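Enoyl-CoA hydratase subunit II (Geobacillus kaustophilus, PDB 2EJ5) probably catalyses the hydration of enoyl-CoA thioesters in phenylacetic acid breakdown, as a member of the enoyl-CoA hydratase/isomerase (crotonase) family. Local coordinates at residues Phe27-Thr36 against Arg82-Leu90; Leu39-Arg49 against Ala89-Val97. All blocks are in the same frame, centred on the assembly; numbering follows the deposited sequence.

Interaction 1: Phe27-Thr36 against Arg82-Leu90; sequences FTEQMNAEVT and RYAPMMKAL
Phe27 lays its ring against two side chains of helix 75-92, Tyr83 and Met86. The edge of the Tyr83 ring points at the face of Phe27 in an offset edge-to-face pair, the centroids 5.5 Å apart and the planes at 75°. Met86 adds a Met-aromatic contact: its SD stands 4.6 Å from the centroid of the Phe27 ring, oblique to it. With CG anti to the backbone N (chi1 -170°) and a bend at chi3, the flexible thioether runs past Val35, whose CG1 lies 3.6 Å from Met86 CG, before its methyl turns to Phe27. Thr36 OG1 bonds back to Asn32 O at 3.0 Å, which lets this hydroxyl lie against Met86 CA without a polar mate there. Arg82 slides its guanidinium between Tyr83 CE2 on one face and Glu29 N, 3.2 Å above the plane, on the other, both offset toward its rim; the Asn32 amide meets its edge. Its NH2 forms a salt bridge to Glu64, which also bonds Tyr83 OH. A leucine in place of Arg82 would probably leave Glu64 without its charged mate and open a gap beside Asn32 and Glu29. Segments 29-36 and 82-90 run nearly parallel, their axes 23° apart and 8.5 Å from each other at closest approach; Val35 also reaches strands 5-10 and 13-18, while Tyr83 touches helix 108-115.

Interaction 2: Leu39-Arg49 against Ala89-Val97; sequences LKQAGADPNVR and ALHHLEKPV
Leu93 drives its CD1 against the backbone of Gly43, 3.3 Å from Gly43 CA and tighter than usual for two carbons; a side chain on Gly43 would probably collide with it, which suits glycine. The other branch of Leu93 meets Leu39, CD2 to CD2 at 3.9 Å, the two side chains crossing at about a right angle. Leu39 CD1 in turn reaches Leu90 CB at 3.7 Å. Beyond this apolar core, Lys95 sends its ammonium into the turn after helix 29-44. Bends at chi2 (-97°) and chi4 bring NZ to three carbonyls, Ala42 O, Asp45 O and Val48 O, each at 2.7 Å. It meets Ala42 O in the carbonyl plane but stands above that of Asp45 O, which takes Val48 N from the opposite face. Lys95 suits the end of helix 29-44, where its charge probably offsets the negative pole of the helix dipole. Packing is looser toward solvent, where the exposed Lys40 merely lays its CG 4.2 Å from Ala89 CB. In the type I beta turn Asp45-Val48, Asp45 OD1 accepts from Asn47 N, an Asx turn. Such helix-to-strand connections belong to the beta-alpha-beta crossovers of the crotonase fold, here leading into parallel strands 50-55 and 97-101.

Overall arrangement
From the N terminus, the chain leaves strand 13-18, passes Phe27 and enters helix 29-44, then turns into strand 50-55. A long excursion, with residues 67-73 not modelled, leads to helix 75-92, where residues 82-90 close the first loop by returning to 27-36 in interaction 1. Farther along, 89-97 meets 39-49 and closes the second in interaction 2. The two loops cross rather than nest, because their segments alternate along the chain. Both contacts use the same pair of helices, share Ala89 and Leu90, and have centres about 14 Å apart. Together they join the helices lengthwise, from the start of helix 29-44 to the exits into neighbouring parallel strands 50-55 and 97-101.

Interaction 1: Phe27-Thr36 against Arg82-Leu90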
# COMPACT_ATOMS: atom_id res chain seq x y z
N PHE A 27 -20.25 -12.38 -17.57
CA PHE A 27 -19.30 -13.04 -18.44
C PHE A 27 -19.75 -14.45 -18.84
O PHE A 27 -20.27 -15.20 -18.01
CB PHE A 27 -17.96 -13.20 -17.74
CG PHE A 27 -17.18 -11.93 -17.61
CD1 PHE A 27 -16.59 -11.33 -18.72
CD2 PHE A 27 -17.00 -11.35 -16.36
CE1 PHE A 27 -15.85 -10.14 -18.59
CE2 PHE A 27 -16.26 -10.17 -16.23
CZ PHE A 27 -15.68 -9.59 -17.34
N THR A 28 -19.51 -14.78 -20.11
CA THR A 28 -19.57 -16.17 -20.56
C THR A 28 -18.27 -16.48 -21.27
O THR A 28 -17.47 -15.57 -21.56
CB THR A 28 -20.68 -16.39 -21.55
OG1 THR A 28 -20.41 -15.57 -22.69
CG2 THR A 28 -22.04 -16.01 -20.94
N GLU A 29 -18.08 -17.75 -21.60
CA GLU A 29 -16.89 -18.18 -22.35
C GLU A 29 -16.53 -17.30 -23.55
O GLU A 29 -15.35 -16.94 -23.73
CB GLU A 29 -17.06 -19.66 -22.75
CG GLU A 29 -15.92 -20.25 -23.55
CD GLU A 29 -16.15 -21.72 -23.88
OE1 GLU A 29 -17.33 -22.14 -24.07
OE2 GLU A 29 -15.13 -22.46 -23.95
N GLN A 30 -17.50 -16.94 -24.38
CA GLN A 30 -17.19 -16.11 -25.54
C GLN A 30 -17.00 -14.61 -25.23
O GLN A 30 -16.25 -13.96 -25.93
CB GLN A 30 -18.11 -16.36 -26.75
CG GLN A 30 -19.44 -15.63 -26.77
CD GLN A 30 -20.20 -15.86 -28.08
OE1 GLN A 30 -19.85 -15.30 -29.14
NE2 GLN A 30 -21.24 -16.69 -28.00
N MET A 31 -17.67 -14.08 -24.20
CA MET A 31 -17.39 -12.71 -23.73
C MET A 31 -15.95 -12.65 -23.26
O MET A 31 -15.25 -11.73 -23.61
CB MET A 31 -18.33 -12.23 -22.62
CG MET A 31 -18.09 -10.72 -22.24
SD MET A 31 -18.98 -10.01 -20.85
CE MET A 31 -18.10 -8.50 -20.85
N ASN A 32 -15.54 -13.63 -22.46
CA ASN A 32 -14.15 -13.73 -22.05
C ASN A 32 -13.22 -13.74 -23.23
O ASN A 32 -12.23 -13.03 -23.25
CB ASN A 32 -13.90 -14.97 -21.16
CG ASN A 32 -14.39 -14.77 -19.77
OD1 ASN A 32 -14.04 -13.78 -19.11
ND2 ASN A 32 -15.23 -15.68 -19.30
N ALA A 33 -13.52 -14.59 -24.22
CA ALA A 33 -12.69 -14.71 -25.38
C ALA A 33 -12.67 -13.45 -26.24
O ALA A 33 -11.64 -13.12 -26.83
CB ALA A 33 -13.15 -15.91 -26.22
N GLU A 34 -13.81 -12.78 -26.37
CA GLU A 34 -13.90 -11.58 -27.23
C GLU A 34 -13.16 -10.41 -26.59
O GLU A 34 -12.45 -9.69 -27.25
CB GLU A 34 -15.36 -11.22 -27.53
CG GLU A 34 -16.07 -12.33 -28.36
CD GLU A 34 -17.50 -11.99 -28.73
OE1 GLU A 34 -18.15 -11.23 -27.98
OE2 GLU A 34 -17.97 -12.51 -29.78
N VAL A 35 -13.30 -10.27 -25.27
CA VAL A 35 -12.62 -9.18 -24.56
C VAL A 35 -11.11 -9.33 -24.72
O VAL A 35 -10.42 -8.35 -24.99
CB VAL A 35 -13.05 -9.10 -23.10
CG1 VAL A 35 -12.09 -8.18 -22.28
CG2 VAL A 35 -14.51 -8.59 -22.98
N THR A 36 -10.61 -10.58 -24.61
CA THR A 36 -9.19 -10.89 -24.77
C THR A 36 -8.69 -10.44 -26.13
O THR A 36 -7.71 -9.70 -26.23
CB THR A 36 -8.88 -12.44 -24.58
OG1 THR A 36 -9.28 -12.85 -23.27
CG2 THR A 36 -7.41 -12.76 -24.73
N ARG A 82 -10.80 -19.50 -19.22
CA ARG A 82 -11.54 -18.31 -19.66
C ARG A 82 -10.95 -16.98 -19.15
O ARG A 82 -10.67 -16.05 -19.95
CB ARG A 82 -13.00 -18.43 -19.21
CG ARG A 82 -13.83 -19.49 -19.98
CD ARG A 82 -15.21 -19.71 -19.32
NE ARG A 82 -15.87 -18.44 -19.08
CZ ARG A 82 -16.93 -18.24 -18.31
NH1 ARG A 82 -17.53 -19.24 -17.66
NH2 ARG A 82 -17.40 -17.01 -18.16
N TYR A 83 -10.78 -16.87 -17.82
CA TYR A 83 -10.46 -15.57 -17.19
C TYR A 83 -8.98 -15.22 -17.24
O TYR A 83 -8.64 -14.08 -17.43
CB TYR A 83 -10.97 -15.53 -15.74
CG TYR A 83 -12.45 -15.33 -15.60
CD1 TYR A 83 -12.99 -14.06 -15.39
CD2 TYR A 83 -13.33 -16.42 -15.70
CE1 TYR A 83 -14.38 -13.86 -15.27
CE2 TYR A 83 -14.73 -16.23 -15.59
CZ TYR A 83 -15.24 -14.95 -15.38
OH TYR A 83 -16.60 -14.79 -15.22
N ALA A 84 -8.10 -16.21 -17.05
CA ALA A 84 -6.64 -15.97 -17.09
C ALA A 84 -6.15 -15.29 -18.38
O ALA A 84 -5.45 -14.28 -18.29
CB ALA A 84 -5.84 -17.27 -16.77
N PRO A 85 -6.53 -15.79 -19.58
CA PRO A 85 -6.12 -15.09 -20.81
C PRO A 85 -6.58 -13.62 -20.92
O PRO A 85 -5.83 -12.77 -21.45
CB PRO A 85 -6.77 -15.92 -21.92
CG PRO A 85 -6.94 -17.27 -21.34
CD PRO A 85 -7.30 -17.01 -19.90
N MET A 86 -7.80 -13.35 -20.45
CA MET A 86 -8.41 -12.02 -20.46
C MET A 86 -7.65 -11.09 -19.49
O MET A 86 -7.27 -9.99 -19.86
CB MET A 86 -9.89 -12.13 -20.06
CG MET A 86 -10.74 -10.81 -20.27
SD MET A 86 -12.43 -10.72 -19.67
CE MET A 86 -12.28 -10.90 -17.88
N MET A 87 -7.46 -11.55 -18.26
CA MET A 87 -6.75 -10.74 -17.26
C MET A 87 -5.29 -10.57 -17.61
O MET A 87 -4.72 -9.51 -17.34
CB MET A 87 -6.98 -11.27 -15.82
CG MET A 87 -8.51 -11.37 -15.42
SD MET A 87 -9.56 -9.91 -15.65
CE MET A 87 -8.72 -8.76 -14.55
N LYS A 88 -4.67 -11.56 -18.26
CA LYS A 88 -3.27 -11.40 -18.70
C LYS A 88 -3.18 -10.41 -19.85
O LYS A 88 -2.25 -9.60 -19.89
CB LYS A 88 -2.63 -12.72 -19.15
CG LYS A 88 -2.52 -13.73 -18.02
CD LYS A 88 -1.78 -14.95 -18.48
CE LYS A 88 -1.36 -15.73 -17.29
NZ LYS A 88 -1.04 -17.15 -17.67
N ALA A 89 -4.14 -10.47 -20.79
CA ALA A 89 -4.17 -9.47 -21.87
C ALA A 89 -4.31 -8.06 -21.27
O ALA A 89 -3.61 -7.15 -21.67
CB ALA A 89 -5.33 -9.74 -22.86
N LEU A 90 -5.24 -7.88 -20.34
CA LEU A 90 -5.41 -6.55 -19.72
C LEU A 90 -4.14 -6.14 -19.01
O LEU A 90 -3.68 -5.02 -19.14
CB LEU A 90 -6.62 -6.54 -18.78
CG LEU A 90 -7.05 -5.25 -18.07
CD1 LEU A 90 -7.22 -4.06 -19.06
CD2 LEU A 90 -8.35 -5.52 -17.27

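Interaction 2: Leu39-Arg49 against Ala89-Val97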
# COMPACT_ATOMS: atom_id res chain seq x y z
N LEU A 39 -8.77 -6.58 -26.54
CA LEU A 39 -7.67 -5.92 -25.83
C LEU A 39 -6.39 -6.05 -26.58
O LEU A 39 -5.61 -5.14 -26.63
CB LEU A 39 -7.47 -6.45 -24.40
CG LEU A 39 -8.58 -6.14 -23.40
CD1 LEU A 39 -8.30 -6.87 -22.09
CD2 LEU A 39 -8.84 -4.60 -23.19
N LYS A 40 -6.17 -7.22 -27.18
CA LYS A 40 -4.92 -7.44 -27.92
C LYS A 40 -4.96 -6.61 -29.21
O LYS A 40 -3.95 -6.07 -29.62
CB LYS A 40 -4.71 -8.96 -28.20
CG LYS A 40 -4.55 -9.84 -26.94
CD LYS A 40 -4.55 -11.34 -27.28
CE LYS A 40 -4.16 -12.22 -26.05
NZ LYS A 40 -4.14 -13.74 -26.31
N GLN A 41 -6.14 -6.48 -29.79
CA GLN A 41 -6.40 -5.65 -31.00
C GLN A 41 -6.03 -4.19 -30.69
O GLN A 41 -5.14 -3.60 -31.33
CB GLN A 41 -7.88 -5.78 -31.37
CG GLN A 41 -8.36 -5.19 -32.71
CD GLN A 41 -9.75 -5.76 -33.14
OE1 GLN A 41 -10.29 -6.70 -32.49
NE2 GLN A 41 -10.32 -5.21 -34.23
N ALA A 42 -6.67 -3.64 -29.65
CA ALA A 42 -6.36 -2.29 -29.17
C ALA A 42 -4.88 -2.07 -28.90
O ALA A 42 -4.32 -1.04 -29.27
CB ALA A 42 -7.21 -1.97 -27.93
N GLY A 43 -4.23 -3.05 -28.27
CA GLY A 43 -2.79 -2.97 -28.04
C GLY A 43 -1.96 -2.93 -29.32
O GLY A 43 -0.91 -2.29 -29.35
N ALA A 44 -2.43 -3.60 -30.38
CA ALA A 44 -1.62 -3.72 -31.62
C ALA A 44 -1.90 -2.60 -32.61
O ALA A 44 -1.08 -2.35 -33.51
CB ALA A 44 -1.82 -5.11 -32.29
N ASP A 45 -3.03 -1.91 -32.41
CA ASP A 45 -3.47 -0.82 -33.28
C ASP A 45 -2.80 0.51 -32.93
O ASP A 45 -3.09 1.10 -31.88
CB ASP A 45 -4.98 -0.70 -33.17
CG ASP A 45 -5.60 0.21 -34.26
OD1 ASP A 45 -4.88 1.01 -34.90
OD2 ASP A 45 -6.82 0.13 -34.43
N PRO A 46 -1.91 1.02 -33.82
CA PRO A 46 -1.24 2.31 -33.65
C PRO A 46 -2.19 3.51 -33.62
O PRO A 46 -1.80 4.60 -33.19
CB PRO A 46 -0.35 2.40 -34.90
CG PRO A 46 -1.05 1.57 -35.92
CD PRO A 46 -1.54 0.40 -35.11
N ASN A 47 -3.42 3.31 -34.06
CA ASN A 47 -4.37 4.40 -34.06
C ASN A 47 -5.11 4.49 -32.72
O ASN A 47 -5.74 5.49 -32.45
CB ASN A 47 -5.37 4.27 -35.21
CG ASN A 47 -6.32 5.48 -35.30
OD1 ASN A 47 -5.89 6.65 -35.40
ND2 ASN A 47 -7.61 5.20 -35.24
N VAL A 48 -5.03 3.43 -31.91
CA VAL A 48 -5.70 3.38 -30.60
C VAL A 48 -4.73 3.92 -29.55
O VAL A 48 -3.61 3.42 -29.41
CB VAL A 48 -6.17 1.93 -30.23
CG1 VAL A 48 -6.71 1.87 -28.75
CG2 VAL A 48 -7.26 1.47 -31.19
N ARG A 49 -5.14 4.99 -28.85
CA ARG A 49 -4.29 5.59 -27.82
C ARG A 49 -4.93 5.54 -26.43
O ARG A 49 -4.31 5.95 -25.46
CB ARG A 49 -3.88 7.02 -28.21
CG ARG A 49 -2.83 7.05 -29.36
CD ARG A 49 -2.73 8.43 -29.97
NE ARG A 49 -1.93 9.31 -29.13
CZ ARG A 49 -1.80 10.62 -29.34
NH1 ARG A 49 -2.45 11.19 -30.38
NH2 ARG A 49 -1.06 11.35 -28.52
N ALA A 89 -4.14 -10.47 -20.79
CA ALA A 89 -4.17 -9.47 -21.87
C ALA A 89 -4.31 -8.06 -21.27
O ALA A 89 -3.61 -7.15 -21.67
CB ALA A 89 -5.33 -9.74 -22.86
N LEU A 90 -5.24 -7.88 -20.34
CA LEU A 90 -5.41 -6.55 -19.72
C LEU A 90 -4.14 -6.14 -19.01
O LEU A 90 -3.68 -5.02 -19.14
CB LEU A 90 -6.62 -6.54 -18.78
CG LEU A 90 -7.05 -5.25 -18.07
CD1 LEU A 90 -7.22 -4.06 -19.06
CD2 LEU A 90 -8.35 -5.52 -17.27
N HIS A 91 -3.56 -7.07 -18.28
CA HIS A 91 -2.42 -6.76 -17.41
C HIS A 91 -1.20 -6.39 -18.23
O HIS A 91 -0.40 -5.55 -17.82
CB HIS A 91 -2.18 -7.97 -16.47
CG HIS A 91 -1.07 -7.78 -15.48
ND1 HIS A 91 0.25 -8.00 -15.80
CD2 HIS A 91 -1.07 -7.34 -14.20
CE1 HIS A 91 1.01 -7.74 -14.75
NE2 HIS A 91 0.23 -7.34 -13.77
N HIS A 92 -1.06 -6.97 -19.43
CA HIS A 92 0.08 -6.64 -20.28
C HIS A 92 -0.20 -5.50 -21.27
O HIS A 92 0.70 -5.03 -21.89
CB HIS A 92 0.61 -7.87 -21.03
CG HIS A 92 1.12 -8.96 -20.12
ND1 HIS A 92 0.29 -9.68 -19.27
CD2 HIS A 92 2.37 -9.46 -19.94
CE1 HIS A 92 1.00 -10.56 -18.61
NE2 HIS A 92 2.26 -10.47 -18.99
N LEU A 93 -1.45 -5.06 -21.41
CA LEU A 93 -1.78 -3.95 -22.30
C LEU A 93 -1.15 -2.63 -21.85
O LEU A 93 -1.42 -2.16 -20.73
CB LEU A 93 -3.31 -3.82 -22.43
CG LEU A 93 -3.93 -2.71 -23.29
CD1 LEU A 93 -3.42 -2.78 -24.76
CD2 LEU A 93 -5.41 -2.83 -23.24
N GLU A 94 -0.36 -2.02 -22.74
CA GLU A 94 0.41 -0.80 -22.48
C GLU A 94 -0.25 0.46 -23.06
O GLU A 94 0.44 1.37 -23.55
CB GLU A 94 1.78 -0.85 -23.16
CG GLU A 94 2.60 -2.13 -23.12
CD GLU A 94 3.35 -2.25 -21.85
OE1 GLU A 94 2.75 -1.78 -20.88
OE2 GLU A 94 4.49 -2.81 -21.77
N LYS A 95 -1.57 0.48 -23.15
CA LYS A 95 -2.28 1.70 -23.50
C LYS A 95 -3.10 1.96 -22.25
O LYS A 95 -3.40 0.99 -21.53
CB LYS A 95 -3.24 1.47 -24.67
CG LYS A 95 -2.59 0.85 -25.96
CD LYS A 95 -2.25 1.88 -26.96
CE LYS A 95 -1.53 1.30 -28.20
NZ LYS A 95 -2.54 0.93 -29.23
N PRO A 96 -3.48 3.24 -21.99
CA PRO A 96 -4.30 3.46 -20.82
C PRO A 96 -5.69 2.89 -20.99
O PRO A 96 -6.27 2.92 -22.11
CB PRO A 96 -4.31 5.01 -20.66
CG PRO A 96 -4.14 5.56 -22.05
CD PRO A 96 -3.20 4.49 -22.74
N VAL A 97 -6.24 2.38 -19.91
CA VAL A 97 -7.54 1.73 -19.92
C VAL A 97 -8.39 2.32 -18.82
O VAL A 97 -8.03 2.27 -17.62
CB VAL A 97 -7.44 0.18 -19.73
CG1 VAL A 97 -8.79 -0.47 -19.83
CG2 VAL A 97 -6.46 -0.43 -20.75